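Local coordinates for pesticidal crystal protein CRY4AA (Bacillus thuringiensis, PDB 2C9K), which kills mosquito larvae by binding to midgut epithelial cells and promoting their colloid-osmotic lysis, at residues 260-265 / 286-291; 298-303 / 315-320; 375-380 / 388-393; 435-440 / 451-456. All blocks are in the same frame, centred on the assembly; numbering follows the deposited sequence.

Contact 1: residues 260-265 / 286-291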
loop_
_atom_site.group_PDB
_atom_site.type_symbol
_atom_site.label_atom_id
_atom_site.label_comp_id
_atom_site.label_asym_id
_atom_site.label_seq_id
_atom_site.Cartn_x
_atom_site.Cartn_y
_atom_site.Cartn_z
ATOM N N THR A 260 0.174 3.895 -3.353
ATOM C CA THR A 260 0.820 5.149 -2.922
ATOM C C THR A 260 0.923 5.413 -1.430
ATOM O O THR A 260 1.628 6.334 -1.020
ATOM C CB THR A 260 0.118 6.381 -3.505
ATOM O OG1 THR A 260 -1.134 6.561 -2.836
ATOM C CG2 THR A 260 -0.124 6.216 -4.996
ATOM N N ARG A 261 0.218 4.627 -0.623
ATOM C CA ARG A 261 0.242 4.793 0.836
ATOM C C ARG A 261 1.632 4.683 1.488
ATOM O O ARG A 261 2.527 4.003 0.973
ATOM C CB ARG A 261 -0.661 3.747 1.486
ATOM C CG ARG A 261 0.016 2.400 1.755
ATOM C CD ARG A 261 0.525 1.750 0.478
ATOM N NE ARG A 261 1.107 0.432 0.716
ATOM C CZ ARG A 261 2.355 0.223 1.123
ATOM N NH1 ARG A 261 3.167 1.255 1.334
ATOM N NH2 ARG A 261 2.789 -1.019 1.320
ATOM N N GLU A 262 1.796 5.340 2.634
ATOM C CA GLU A 262 3.053 5.269 3.383
ATOM C C GLU A 262 2.870 4.394 4.616
ATOM O O GLU A 262 1.765 4.282 5.151
ATOM C CB GLU A 262 3.508 6.653 3.875
ATOM C CG GLU A 262 4.145 7.558 2.829
ATOM C CD GLU A 262 4.762 8.822 3.423
ATOM O OE1 GLU A 262 4.036 9.626 4.036
ATOM O OE2 GLU A 262 5.983 9.011 3.275
ATOM N N ILE A 263 3.949 3.761 5.060
ATOM C CA ILE A 263 3.907 2.956 6.274
ATOM C C ILE A 263 5.161 3.335 7.045
ATOM O O ILE A 263 6.144 3.760 6.450
ATOM C CB ILE A 263 3.850 1.437 5.986
ATOM C CG1 ILE A 263 5.074 0.987 5.197
ATOM C CG2 ILE A 263 2.548 1.106 5.263
ATOM C CD1 ILE A 263 5.089 -0.508 4.929
ATOM N N TYR A 264 5.123 3.198 8.366
ATOM C CA TYR A 264 6.249 3.613 9.199
ATOM C C TYR A 264 6.795 2.555 10.140
ATOM O O TYR A 264 6.062 1.695 10.631
ATOM C CB TYR A 264 5.848 4.831 10.055
ATOM C CG TYR A 264 5.108 5.936 9.322
ATOM C CD1 TYR A 264 3.785 5.775 8.936
ATOM C CD2 TYR A 264 5.735 7.148 9.025
ATOM C CE1 TYR A 264 3.099 6.787 8.276
ATOM C CE2 TYR A 264 5.061 8.166 8.366
ATOM C CZ TYR A 264 3.740 7.982 7.991
ATOM O OH TYR A 264 3.056 8.985 7.326
ATOM N N GLN A 265 8.096 2.644 10.391
ATOM C CA GLN A 265 8.784 1.752 11.313
ATOM C C GLN A 265 9.376 2.750 12.312
ATOM O O GLN A 265 9.786 3.843 11.916
ATOM C CB GLN A 265 9.879 0.965 10.581
ATOM C CG GLN A 265 9.345 0.024 9.496
ATOM C CD GLN A 265 10.443 -0.763 8.772
ATOM O OE1 GLN A 265 11.522 -0.239 8.494
ATOM N NE2 GLN A 265 10.157 -2.017 8.442
ATOM N N LEU A 286 4.590 11.875 14.522
ATOM C CA LEU A 286 5.455 10.821 13.993
ATOM C C LEU A 286 5.087 10.343 12.589
ATOM O O LEU A 286 5.842 9.599 11.969
ATOM C CB LEU A 286 5.499 9.631 14.961
ATOM C CG LEU A 286 6.363 9.832 16.217
ATOM C CD1 LEU A 286 6.021 8.802 17.289
ATOM C CD2 LEU A 286 7.830 9.737 15.827
ATOM N N THR A 287 3.933 10.766 12.083
ATOM C CA THR A 287 3.503 10.357 10.751
ATOM C C THR A 287 3.224 11.589 9.895
ATOM O O THR A 287 3.299 12.704 10.390
ATOM C CB THR A 287 2.251 9.455 10.825
ATOM O OG1 THR A 287 1.199 10.131 11.528
ATOM C CG2 THR A 287 2.586 8.156 11.549
ATOM N N ARG A 288 2.909 11.405 8.618
ATOM C CA ARG A 288 2.662 12.556 7.760
ATOM C C ARG A 288 1.199 12.715 7.399
ATOM O O ARG A 288 0.522 11.737 7.098
ATOM C CB ARG A 288 3.500 12.451 6.476
ATOM C CG ARG A 288 5.001 12.430 6.729
ATOM C CD ARG A 288 5.797 12.078 5.487
ATOM N NE ARG A 288 5.704 13.095 4.447
ATOM C CZ ARG A 288 6.035 12.887 3.176
ATOM N NH1 ARG A 288 6.480 11.705 2.787
ATOM N NH2 ARG A 288 5.898 13.857 2.286
ATOM N N ARG A 289 0.711 13.952 7.430
ATOM C CA ARG A 289 -0.679 14.223 7.082
ATOM C C ARG A 289 -0.919 13.892 5.614
ATOM O O ARG A 289 0.002 13.959 4.787
ATOM C CB ARG A 289 -1.014 15.689 7.347
ATOM C CG ARG A 289 -1.707 15.915 8.672
ATOM C CD ARG A 289 -1.063 17.044 9.451
ATOM N NE ARG A 289 -1.357 18.373 8.918
ATOM C CZ ARG A 289 -0.717 19.477 9.298
ATOM N NH1 ARG A 289 0.252 19.407 10.208
ATOM N NH2 ARG A 289 -1.038 20.652 8.772
ATOM N N PRO A 290 -2.156 13.519 5.262
ATOM C CA PRO A 290 -2.421 13.194 3.857
ATOM C C PRO A 290 -1.762 14.222 2.946
ATOM O O PRO A 290 -1.896 15.419 3.154
ATOM C CB PRO A 290 -3.939 13.241 3.776
ATOM C CG PRO A 290 -4.354 12.794 5.139
ATOM C CD PRO A 290 -3.398 13.525 6.052
ATOM N N HIS A 291 -1.038 13.748 1.944
ATOM C CA HIS A 291 -0.353 14.638 1.016
ATOM C C HIS A 291 -0.269 14.013 -0.369
ATOM O O HIS A 291 -0.686 12.869 -0.568
ATOM C CB HIS A 291 1.067 14.914 1.517
ATOM C CG HIS A 291 1.922 13.686 1.620
ATOM N ND1 HIS A 291 2.279 13.124 2.828
ATOM C CD2 HIS A 291 2.498 12.916 0.667
ATOM C CE1 HIS A 291 3.042 12.066 2.615
ATOM N NE2 HIS A 291 3.190 11.919 1.313
#

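Contact 2: residues 298-303 / 315-320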
loop_
_atom_site.group_PDB
_atom_site.type_symbol
_atom_site.label_atom_id
_atom_site.label_comp_id
_atom_site.label_asym_id
_atom_site.label_seq_id
_atom_site.Cartn_x
_atom_site.Cartn_y
_atom_site.Cartn_z
ATOM N N SER A 298 16.896 14.140 -0.679
ATOM C CA SER A 298 18.067 13.954 0.172
ATOM C C SER A 298 17.764 13.970 1.669
ATOM O O SER A 298 16.745 14.504 2.106
ATOM C CB SER A 298 19.110 15.033 -0.138
ATOM O OG SER A 298 18.591 16.333 0.104
ATOM N N LEU A 299 18.669 13.371 2.440
ATOM C CA LEU A 299 18.580 13.315 3.896
ATOM C C LEU A 299 19.675 14.237 4.443
ATOM O O LEU A 299 20.838 14.119 4.080
ATOM C CB LEU A 299 18.793 11.880 4.370
ATOM C CG LEU A 299 17.547 11.092 4.776
ATOM C CD1 LEU A 299 16.340 11.568 3.998
ATOM C CD2 LEU A 299 17.800 9.606 4.556
ATOM N N ASN A 300 19.301 15.158 5.316
ATOM C CA ASN A 300 20.259 16.116 5.853
ATOM C C ASN A 300 20.342 16.083 7.375
ATOM O O ASN A 300 19.464 16.603 8.058
ATOM C CB ASN A 300 19.863 17.511 5.375
ATOM C CG ASN A 300 19.617 17.557 3.876
ATOM O OD1 ASN A 300 20.547 17.716 3.085
ATOM N ND2 ASN A 300 18.360 17.395 3.477
ATOM N N PHE A 301 21.404 15.472 7.895
ATOM C CA PHE A 301 21.620 15.358 9.337
ATOM C C PHE A 301 22.766 16.236 9.830
ATOM O O PHE A 301 23.885 16.147 9.328
ATOM C CB PHE A 301 21.929 13.907 9.719
ATOM C CG PHE A 301 20.742 12.998 9.671
ATOM C CD1 PHE A 301 20.158 12.654 8.457
ATOM C CD2 PHE A 301 20.200 12.488 10.845
ATOM C CE1 PHE A 301 19.046 11.809 8.413
ATOM C CE2 PHE A 301 19.088 11.643 10.814
ATOM C CZ PHE A 301 18.509 11.304 9.598
ATOM N N TYR A 302 22.483 17.083 10.817
ATOM C CA TYR A 302 23.505 17.951 11.391
ATOM C C TYR A 302 24.243 17.228 12.519
ATOM O O TYR A 302 23.623 16.570 13.353
ATOM C CB TYR A 302 22.892 19.224 11.971
ATOM C CG TYR A 302 22.301 20.179 10.973
ATOM C CD1 TYR A 302 20.954 20.107 10.620
ATOM C CD2 TYR A 302 23.074 21.191 10.412
ATOM C CE1 TYR A 302 20.392 21.030 9.733
ATOM C CE2 TYR A 302 22.526 22.115 9.525
ATOM C CZ TYR A 302 21.186 22.029 9.193
ATOM O OH TYR A 302 20.649 22.940 8.318
ATOM N N GLU A 303 25.566 17.358 12.546
ATOM C CA GLU A 303 26.383 16.739 13.586
ATOM C C GLU A 303 26.940 17.853 14.462
ATOM O O GLU A 303 26.851 19.026 14.108
ATOM C CB GLU A 303 27.542 15.970 12.962
ATOM C CG GLU A 303 28.382 16.831 12.038
ATOM C CD GLU A 303 29.665 16.157 11.617
ATOM O OE1 GLU A 303 29.600 15.047 11.047
ATOM O OE2 GLU A 303 30.740 16.746 11.855
ATOM N N SER A 315 20.178 17.112 14.784
ATOM C CA SER A 315 18.869 17.320 14.170
ATOM C C SER A 315 18.908 16.917 12.696
ATOM O O SER A 315 19.940 16.456 12.211
ATOM C CB SER A 315 18.505 18.799 14.287
ATOM O OG SER A 315 19.581 19.597 13.817
ATOM N N HIS A 316 17.796 17.088 11.984
ATOM C CA HIS A 316 17.775 16.747 10.567
ATOM C C HIS A 316 16.572 17.306 9.835
ATOM O O HIS A 316 15.653 17.827 10.451
ATOM C CB HIS A 316 17.808 15.226 10.374
ATOM C CG HIS A 316 16.497 14.553 10.626
ATOM N ND1 HIS A 316 15.951 14.426 11.885
ATOM C CD2 HIS A 316 15.624 13.960 9.778
ATOM C CE1 HIS A 316 14.802 13.779 11.802
ATOM N NE2 HIS A 316 14.580 13.485 10.535
ATOM N N TYR A 317 16.603 17.218 8.511
ATOM C CA TYR A 317 15.491 17.665 7.682
ATOM C C TYR A 317 15.529 16.909 6.355
ATOM O O TYR A 317 16.575 16.399 5.956
ATOM C CB TYR A 317 15.522 19.195 7.480
ATOM C CG TYR A 317 16.676 19.745 6.670
ATOM C CD1 TYR A 317 16.708 19.614 5.281
ATOM C CD2 TYR A 317 17.742 20.390 7.295
ATOM C CE1 TYR A 317 17.773 20.107 4.537
ATOM C CE2 TYR A 317 18.815 20.888 6.561
ATOM C CZ TYR A 317 18.829 20.741 5.181
ATOM O OH TYR A 317 19.905 21.203 4.452
ATOM N N ASN A 318 14.382 16.810 5.695
ATOM C CA ASN A 318 14.267 16.094 4.423
ATOM C C ASN A 318 14.079 17.061 3.262
ATOM O O ASN A 318 13.474 18.126 3.427
ATOM C CB ASN A 318 13.044 15.165 4.433
ATOM C CG ASN A 318 13.041 14.195 5.592
ATOM O OD1 ASN A 318 13.625 13.116 5.511
ATOM N ND2 ASN A 318 12.379 14.572 6.682
ATOM N N MET A 319 14.598 16.680 2.096
ATOM C CA MET A 319 14.442 17.455 0.860
ATOM C C MET A 319 13.680 16.506 -0.070
ATOM O O MET A 319 14.089 15.358 -0.275
ATOM C CB MET A 319 15.803 17.828 0.258
ATOM C CG MET A 319 16.521 18.996 0.957
ATOM S SD MET A 319 15.569 20.555 0.995
ATOM C CE MET A 319 15.663 21.080 -0.712
ATOM N N PHE A 320 12.568 16.972 -0.624
ATOM C CA PHE A 320 11.742 16.116 -1.471
ATOM C C PHE A 320 10.955 16.876 -2.539
ATOM O O PHE A 320 10.866 18.102 -2.507
ATOM C CB PHE A 320 10.765 15.359 -0.580
ATOM C CG PHE A 320 9.838 16.259 0.179
ATOM C CD1 PHE A 320 8.584 16.571 -0.326
ATOM C CD2 PHE A 320 10.237 16.828 1.384
ATOM C CE1 PHE A 320 7.738 17.436 0.354
ATOM C CE2 PHE A 320 9.398 17.698 2.073
ATOM C CZ PHE A 320 8.144 18.002 1.556
#

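Contact 3: residues 375-380 / 388-393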
loop_
_atom_site.group_PDB
_atom_site.type_symbol
_atom_site.label_atom_id
_atom_site.label_comp_id
_atom_site.label_asym_id
_atom_site.label_seq_id
_atom_site.Cartn_x
_atom_site.Cartn_y
_atom_site.Cartn_z
ATOM N N LYS A 375 25.158 7.230 13.286
ATOM C CA LYS A 375 25.691 6.634 12.068
ATOM C C LYS A 375 24.615 5.901 11.255
ATOM O O LYS A 375 23.711 5.277 11.821
ATOM C CB LYS A 375 26.819 5.665 12.429
ATOM C CG LYS A 375 27.490 5.021 11.233
ATOM C CD LYS A 375 28.391 3.881 11.662
ATOM C CE LYS A 375 29.027 3.206 10.456
ATOM N NZ LYS A 375 29.812 4.181 9.654
ATOM N N MET A 376 24.713 5.974 9.930
ATOM C CA MET A 376 23.743 5.299 9.074
ATOM C C MET A 376 24.338 4.688 7.812
ATOM O O MET A 376 25.155 5.296 7.131
ATOM C CB MET A 376 22.614 6.256 8.681
ATOM C CG MET A 376 21.699 6.633 9.820
ATOM S SD MET A 376 20.418 7.764 9.286
ATOM C CE MET A 376 21.300 9.318 9.391
ATOM N N ASP A 377 23.905 3.473 7.512
ATOM C CA ASP A 377 24.354 2.752 6.338
ATOM C C ASP A 377 23.160 2.545 5.434
ATOM O O ASP A 377 22.277 1.738 5.740
ATOM C CB ASP A 377 24.908 1.381 6.722
ATOM C CG ASP A 377 26.233 1.465 7.427
ATOM O OD1 ASP A 377 26.660 0.429 7.983
ATOM O OD2 ASP A 377 26.851 2.555 7.420
ATOM N N PHE A 378 23.136 3.268 4.320
ATOM C CA PHE A 378 22.048 3.142 3.370
ATOM C C PHE A 378 22.357 2.096 2.308
ATOM O O PHE A 378 23.497 1.950 1.862
ATOM C CB PHE A 378 21.772 4.487 2.692
ATOM C CG PHE A 378 21.458 5.593 3.654
ATOM C CD1 PHE A 378 22.481 6.323 4.254
ATOM C CD2 PHE A 378 20.142 5.887 3.991
ATOM C CE1 PHE A 378 22.198 7.330 5.177
ATOM C CE2 PHE A 378 19.851 6.891 4.914
ATOM C CZ PHE A 378 20.883 7.613 5.509
ATOM N N PHE A 379 21.333 1.344 1.932
ATOM C CA PHE A 379 21.464 0.348 0.886
ATOM C C PHE A 379 20.584 0.856 -0.243
ATOM O O PHE A 379 19.379 0.610 -0.293
ATOM C CB PHE A 379 21.031 -1.021 1.386
ATOM C CG PHE A 379 22.052 -1.677 2.268
ATOM C CD1 PHE A 379 23.351 -1.889 1.803
ATOM C CD2 PHE A 379 21.729 -2.079 3.561
ATOM C CE1 PHE A 379 24.314 -2.491 2.611
ATOM C CE2 PHE A 379 22.683 -2.682 4.378
ATOM C CZ PHE A 379 23.981 -2.889 3.902
ATOM N N ILE A 380 21.235 1.612 -1.120
ATOM C CA ILE A 380 20.643 2.266 -2.279
ATOM C C ILE A 380 20.579 1.372 -3.514
ATOM O O ILE A 380 21.323 0.397 -3.634
ATOM C CB ILE A 380 21.470 3.530 -2.598
ATOM C CG1 ILE A 380 21.336 4.516 -1.432
ATOM C CG2 ILE A 380 21.056 4.136 -3.921
ATOM C CD1 ILE A 380 22.254 5.712 -1.492
ATOM N N GLU A 388 26.277 1.279 -1.753
ATOM C CA GLU A 388 26.255 1.513 -0.317
ATOM C C GLU A 388 26.821 2.881 -0.011
ATOM O O GLU A 388 27.908 3.218 -0.450
ATOM C CB GLU A 388 27.060 0.440 0.419
ATOM C CG GLU A 388 26.446 -0.945 0.302
ATOM C CD GLU A 388 27.210 -2.012 1.064
ATOM O OE1 GLU A 388 27.428 -1.829 2.286
ATOM O OE2 GLU A 388 27.580 -3.034 0.440
ATOM N N LYS A 389 26.063 3.681 0.725
ATOM C CA LYS A 389 26.503 5.014 1.093
ATOM C C LYS A 389 26.493 5.109 2.604
ATOM O O LYS A 389 25.800 4.349 3.272
ATOM C CB LYS A 389 25.582 6.066 0.486
ATOM C CG LYS A 389 26.253 6.913 -0.571
ATOM C CD LYS A 389 26.851 6.054 -1.677
ATOM C CE LYS A 389 27.529 6.908 -2.741
ATOM N NZ LYS A 389 26.571 7.850 -3.396
ATOM N N GLU A 390 27.266 6.038 3.145
ATOM C CA GLU A 390 27.344 6.183 4.585
ATOM C C GLU A 390 27.137 7.640 4.957
ATOM O O GLU A 390 27.374 8.537 4.153
ATOM C CB GLU A 390 28.713 5.690 5.070
ATOM C CG GLU A 390 28.749 5.170 6.500
ATOM C CD GLU A 390 30.065 4.453 6.839
ATOM O OE1 GLU A 390 31.136 5.102 6.792
ATOM O OE2 GLU A 390 30.028 3.238 7.155
ATOM N N LEU A 391 26.664 7.856 6.176
ATOM C CA LEU A 391 26.421 9.191 6.710
ATOM C C LEU A 391 26.797 9.072 8.190
ATOM O O LEU A 391 26.130 8.361 8.951
ATOM C CB LEU A 391 24.948 9.562 6.552
ATOM C CG LEU A 391 24.600 11.049 6.613
ATOM C CD1 LEU A 391 25.278 11.786 5.466
ATOM C CD2 LEU A 391 23.090 11.226 6.525
ATOM N N THR A 392 27.870 9.745 8.594
ATOM C CA THR A 392 28.331 9.652 9.973
ATOM C C THR A 392 28.567 10.961 10.712
ATOM O O THR A 392 29.091 11.922 10.161
ATOM C CB THR A 392 29.630 8.837 10.051
ATOM O OG1 THR A 392 29.371 7.489 9.639
ATOM C CG2 THR A 392 30.174 8.837 11.467
ATOM N N ALA A 393 28.184 10.972 11.984
ATOM C CA ALA A 393 28.362 12.136 12.836
ATOM C C ALA A 393 29.846 12.227 13.184
ATOM O O ALA A 393 30.400 11.328 13.831
ATOM C CB ALA A 393 27.528 11.984 14.104
#

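Contact 4: residues 435-440 / 451-456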
loop_
_atom_site.group_PDB
_atom_site.type_symbol
_atom_site.label_atom_id
_atom_site.label_comp_id
_atom_site.label_asym_id
_atom_site.label_seq_id
_atom_site.Cartn_x
_atom_site.Cartn_y
_atom_site.Cartn_z
ATOM N N SER A 435 10.976 7.097 2.155
ATOM C CA SER A 435 10.318 8.272 1.614
ATOM C C SER A 435 10.395 9.496 2.506
ATOM O O SER A 435 10.184 10.610 2.044
ATOM C CB SER A 435 8.851 7.957 1.317
ATOM O OG SER A 435 8.134 7.702 2.506
ATOM N N PHE A 436 10.723 9.289 3.776
ATOM C CA PHE A 436 10.772 10.390 4.738
ATOM C C PHE A 436 11.243 9.907 6.119
ATOM O O PHE A 436 11.121 8.724 6.448
ATOM C CB PHE A 436 9.359 10.958 4.888
ATOM C CG PHE A 436 9.308 12.410 5.250
ATOM C CD1 PHE A 436 9.544 13.387 4.284
ATOM C CD2 PHE A 436 8.956 12.805 6.538
ATOM C CE1 PHE A 436 9.423 14.736 4.591
ATOM C CE2 PHE A 436 8.832 14.157 6.857
ATOM C CZ PHE A 436 9.064 15.125 5.879
ATOM N N ILE A 437 11.774 10.828 6.921
ATOM C CA ILE A 437 12.206 10.508 8.283
ATOM C C ILE A 437 11.768 11.622 9.233
ATOM O O ILE A 437 12.342 12.702 9.203
ATOM C CB ILE A 437 13.727 10.366 8.401
ATOM C CG1 ILE A 437 14.209 9.139 7.627
ATOM C CG2 ILE A 437 14.109 10.221 9.860
ATOM C CD1 ILE A 437 15.709 8.895 7.742
ATOM N N LYS A 438 10.749 11.363 10.054
ATOM C CA LYS A 438 10.257 12.352 11.014
ATOM C C LYS A 438 10.860 12.060 12.370
ATOM O O LYS A 438 11.443 11.000 12.579
ATOM C CB LYS A 438 8.725 12.313 11.127
ATOM C CG LYS A 438 8.010 13.225 10.153
ATOM C CD LYS A 438 6.510 13.032 10.174
ATOM C CE LYS A 438 5.879 13.543 11.461
ATOM N NZ LYS A 438 5.785 15.023 11.545
ATOM N N SER A 439 10.700 12.989 13.303
ATOM C CA SER A 439 11.255 12.802 14.630
ATOM C C SER A 439 10.453 13.558 15.688
ATOM O O SER A 439 10.005 14.681 15.447
ATOM C CB SER A 439 12.701 13.290 14.628
ATOM O OG SER A 439 13.477 12.619 15.598
ATOM N N LEU A 440 10.252 12.927 16.845
ATOM C CA LEU A 440 9.544 13.550 17.962
ATOM C C LEU A 440 10.575 13.791 19.055
ATOM O O LEU A 440 11.236 12.862 19.513
ATOM C CB LEU A 440 8.428 12.642 18.493
ATOM C CG LEU A 440 7.818 12.923 19.884
ATOM C CD1 LEU A 440 7.441 14.385 20.029
ATOM C CD2 LEU A 440 6.585 12.047 20.088
ATOM N N TYR A 451 12.351 8.271 16.321
ATOM C CA TYR A 451 12.266 8.470 14.880
ATOM C C TYR A 451 11.301 7.485 14.242
ATOM O O TYR A 451 10.951 6.462 14.829
ATOM C CB TYR A 451 13.632 8.274 14.207
ATOM C CG TYR A 451 14.772 9.132 14.722
ATOM C CD1 TYR A 451 15.460 8.794 15.889
ATOM C CD2 TYR A 451 15.194 10.253 14.014
ATOM C CE1 TYR A 451 16.545 9.550 16.331
ATOM C CE2 TYR A 451 16.268 11.013 14.444
ATOM C CZ TYR A 451 16.944 10.661 15.601
ATOM O OH TYR A 451 18.025 11.413 16.014
ATOM N N THR A 452 10.876 7.808 13.031
ATOM C CA THR A 452 10.011 6.937 12.261
ATOM C C THR A 452 10.538 7.024 10.844
ATOM O O THR A 452 10.919 8.099 10.376
ATOM C CB THR A 452 8.553 7.395 12.265
ATOM O OG1 THR A 452 8.502 8.801 12.027
ATOM C CG2 THR A 452 7.888 7.071 13.583
ATOM N N PHE A 453 10.585 5.888 10.168
ATOM C CA PHE A 453 11.063 5.847 8.799
ATOM C C PHE A 453 9.876 5.532 7.905
ATOM O O PHE A 453 9.243 4.492 8.047
ATOM C CB PHE A 453 12.165 4.791 8.669
ATOM C CG PHE A 453 13.375 5.076 9.530
ATOM C CD1 PHE A 453 13.340 4.853 10.906
ATOM C CD2 PHE A 453 14.527 5.637 8.975
ATOM C CE1 PHE A 453 14.426 5.189 11.714
ATOM C CE2 PHE A 453 15.617 5.976 9.776
ATOM C CZ PHE A 453 15.565 5.753 11.146
ATOM N N ALA A 454 9.558 6.463 7.013
ATOM C CA ALA A 454 8.437 6.317 6.092
ATOM C C ALA A 454 8.851 5.477 4.895
ATOM O O ALA A 454 9.961 5.610 4.392
ATOM C CB ALA A 454 7.975 7.681 5.626
ATOM N N TRP A 455 7.949 4.619 4.440
ATOM C CA TRP A 455 8.218 3.752 3.309
ATOM C C TRP A 455 7.045 3.729 2.346
ATOM O O TRP A 455 5.912 3.527 2.755
ATOM C CB TRP A 455 8.493 2.322 3.792
ATOM C CG TRP A 455 9.671 2.200 4.709
ATOM C CD1 TRP A 455 9.658 2.228 6.068
ATOM C CD2 TRP A 455 11.046 2.073 4.320
ATOM N NE1 TRP A 455 10.939 2.129 6.555
ATOM C CE2 TRP A 455 11.810 2.034 5.502
ATOM C CE3 TRP A 455 11.705 1.988 3.085
ATOM C CZ2 TRP A 455 13.200 1.913 5.490
ATOM C CZ3 TRP A 455 13.088 1.867 3.074
ATOM C CH2 TRP A 455 13.819 1.831 4.268
ATOM N N THR A 456 7.320 3.941 1.067
ATOM C CA THR A 456 6.274 3.904 0.058
ATOM C C THR A 456 6.484 2.659 -0.798
ATOM O O THR A 456 7.600 2.137 -0.870
ATOM C CB THR A 456 6.298 5.165 -0.823
ATOM O OG1 THR A 456 7.628 5.401 -1.299
ATOM C CG2 THR A 456 5.821 6.360 -0.029
#

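Contact 1: residues 260-265 / 286-291
Tyr264 and Glu262, on the segment 260-265 that leads into an outer strand, face the irregular chain leaving helix 279-286, and the backbones stay apart: the CA atoms of Tyr264 and Thr287 are 7.4 Å from each other. Side chains therefore bridge the gap. The phenol of Tyr264 receives a nearly straight bond from the first loop amide beyond Thr287, with Arg288 N 2.7 Å from Tyr264 OH. Thr287 lays its methyl CG2 over the centre of that ring, 3.6 Å from the Tyr264 centroid, a CH-pi contact made as the side chain crosses the ring. Its hydroxyl turns back to Glu283 O in the preceding helix. Further along, Glu262 reaches out on an extended chain, and its OE2 forms a salt bridge to Arg288 NH1 at 2.8 Å. The hydrogen bond within it is weak and bent (129° at the hydrogen); the carboxylate and guanidinium planes stand 79° apart, and OE2 comes to the guanidinium edge. OE2 also bonds to Ser435 OG. His291 lies over the guanidinium, its CE1 above one face of Arg288, while His291 ND1 turns to Arg289 O at 3.1 Å; the guanidinium also makes a cation-pi contact with Phe436. The contact joins a short helix and its exit loop to an edge strand of a three-stranded sheet, in the middle domain of a three-domain delta endotoxin, where three antiparallel sheets form a beta-prism.

Contact 2: residues 298-303 / 315-320
Tyr317 O is gripped twice by one residue: Asn300 N lies 3.1 Å from it, and Asn300 ND2 comes within 3.2 Å of the same Tyr317 O. The backbone donor arrives nearly along the C=O axis, whereas the amide nitrogen sits well above the carbonyl plane. The other end of this amide, OD1, is bonded to Ser345 OG in the next strand, which helps fix its rotation. Tyr317 folds its ring back over the partner, CG lying between the backbone N and the carbonyl carbon (chi1 67°), so that Asn300 CB sits over one face, 3.5 Å from the Tyr317 centroid. The amide and ring planes are stacked, 22° apart. Tyr302 lies on the same side of the sheet and packs obliquely on Tyr317, with its OH at the edge of the Tyr317 ring. On the opposite face Phe301 and His316 run side by side in a non-hydrogen-bonded pair. Their rings form an offset stack with centroids 4.7 Å apart, and His316 CB is centred over the Phe301 ring. Beyond the stack, His316 NE2 reaches Ile437 O, a carbonyl that Asn318 ND2 also engages. Backbone bonds between Ser298 and Met319 continue the ladder. These are the two central strands of a four-stranded Greek-key sheet, one of three around the beta-prism, and the Phe301-His316 face is turned inward.

Contact 3: residues 375-380 / 388-393
This antiparallel hairpin, strands 373-381 and 386-392, supplies an edge and its neighbour to a second four-stranded Greek-key sheet of the beta-prism. Two hydrogen-bonded pairs, Met376 with Leu391 and Phe378 with Lys389, set the register; Met376 N to Leu391 O measures 2.9 Å. Met376, Phe378 and Leu391 point to the face that packs inward; Lys389, on the same face, lies at the exposed border. There Leu391 CB meets the edge of the Phe378 ring at CE1, 3.8 Å away, while Met376 CE lies alongside Leu391 CD2. Met376 and Leu391 both rest on Phe301 of the neighbouring sheet, and Phe378 rests on Leu299. The other face is largely polar. Asp377 and Glu390 lie side by side with their carboxylate planes 21° apart, a pairing of like charges that the nearby Lys375 ammonium probably eases, although the place of NZ is doubtful. Farther along this face, the extended Glu388 runs beside Phe379, and its OE1 meets the ring edge 3.2 Å from Phe379 CE1.

Contact 4: residues 435-440 / 451-456
Ile437 and Phe453 point the same way from the hairpin of strands 432-440 and 450-457, part of the three-stranded sheet of the beta-prism. Ile437 keeps CG1 anti to the carbonyl carbon (chi1 -67°) and extends CD1 onto Phe453 CE2, 3.6 Å away; Phe453 in turn stacks on Phe407. On the other face Phe436 touches Ala454 only at its root, CB to CB at 3.6 Å. Its CG is swung anti to the backbone N (chi1 -151°), which carries the ring off toward Phe334. Ser435 also points at Ala454, and Ser435 N lies 2.9 Å from Ala454 O, while Ala454 N is 2.8 Å from Phe436 O. Two residues thus face one, consistent with a classic beta bulge. Ser435 CB packs beside Thr456 CG2. At the far end Ser439, whose hydroxyl bonds Gln449 OE1, sets OG over one face of the Tyr451 ring near its rim, 3.3 Å from Tyr451 CD2.

From the N terminus the four contacts close in series, none enclosing or crossing another, and all belong to the middle domain. Contact 1 closes a 20-residue excursion containing helix 279-286; contacts 2, 3 and 4 each close a hairpin. The three sheets of the prism are represented by contact 2, contact 3 and the pair formed by contacts 1 and 4, whose strands 262-267 and 450-457 are neighbours. Contact 2 touches contacts 3 and 4 through the face of its sheet turned inward, tying the three sheets together. Contacts 3 and 4 do not touch; their centres are about 16 Å apart.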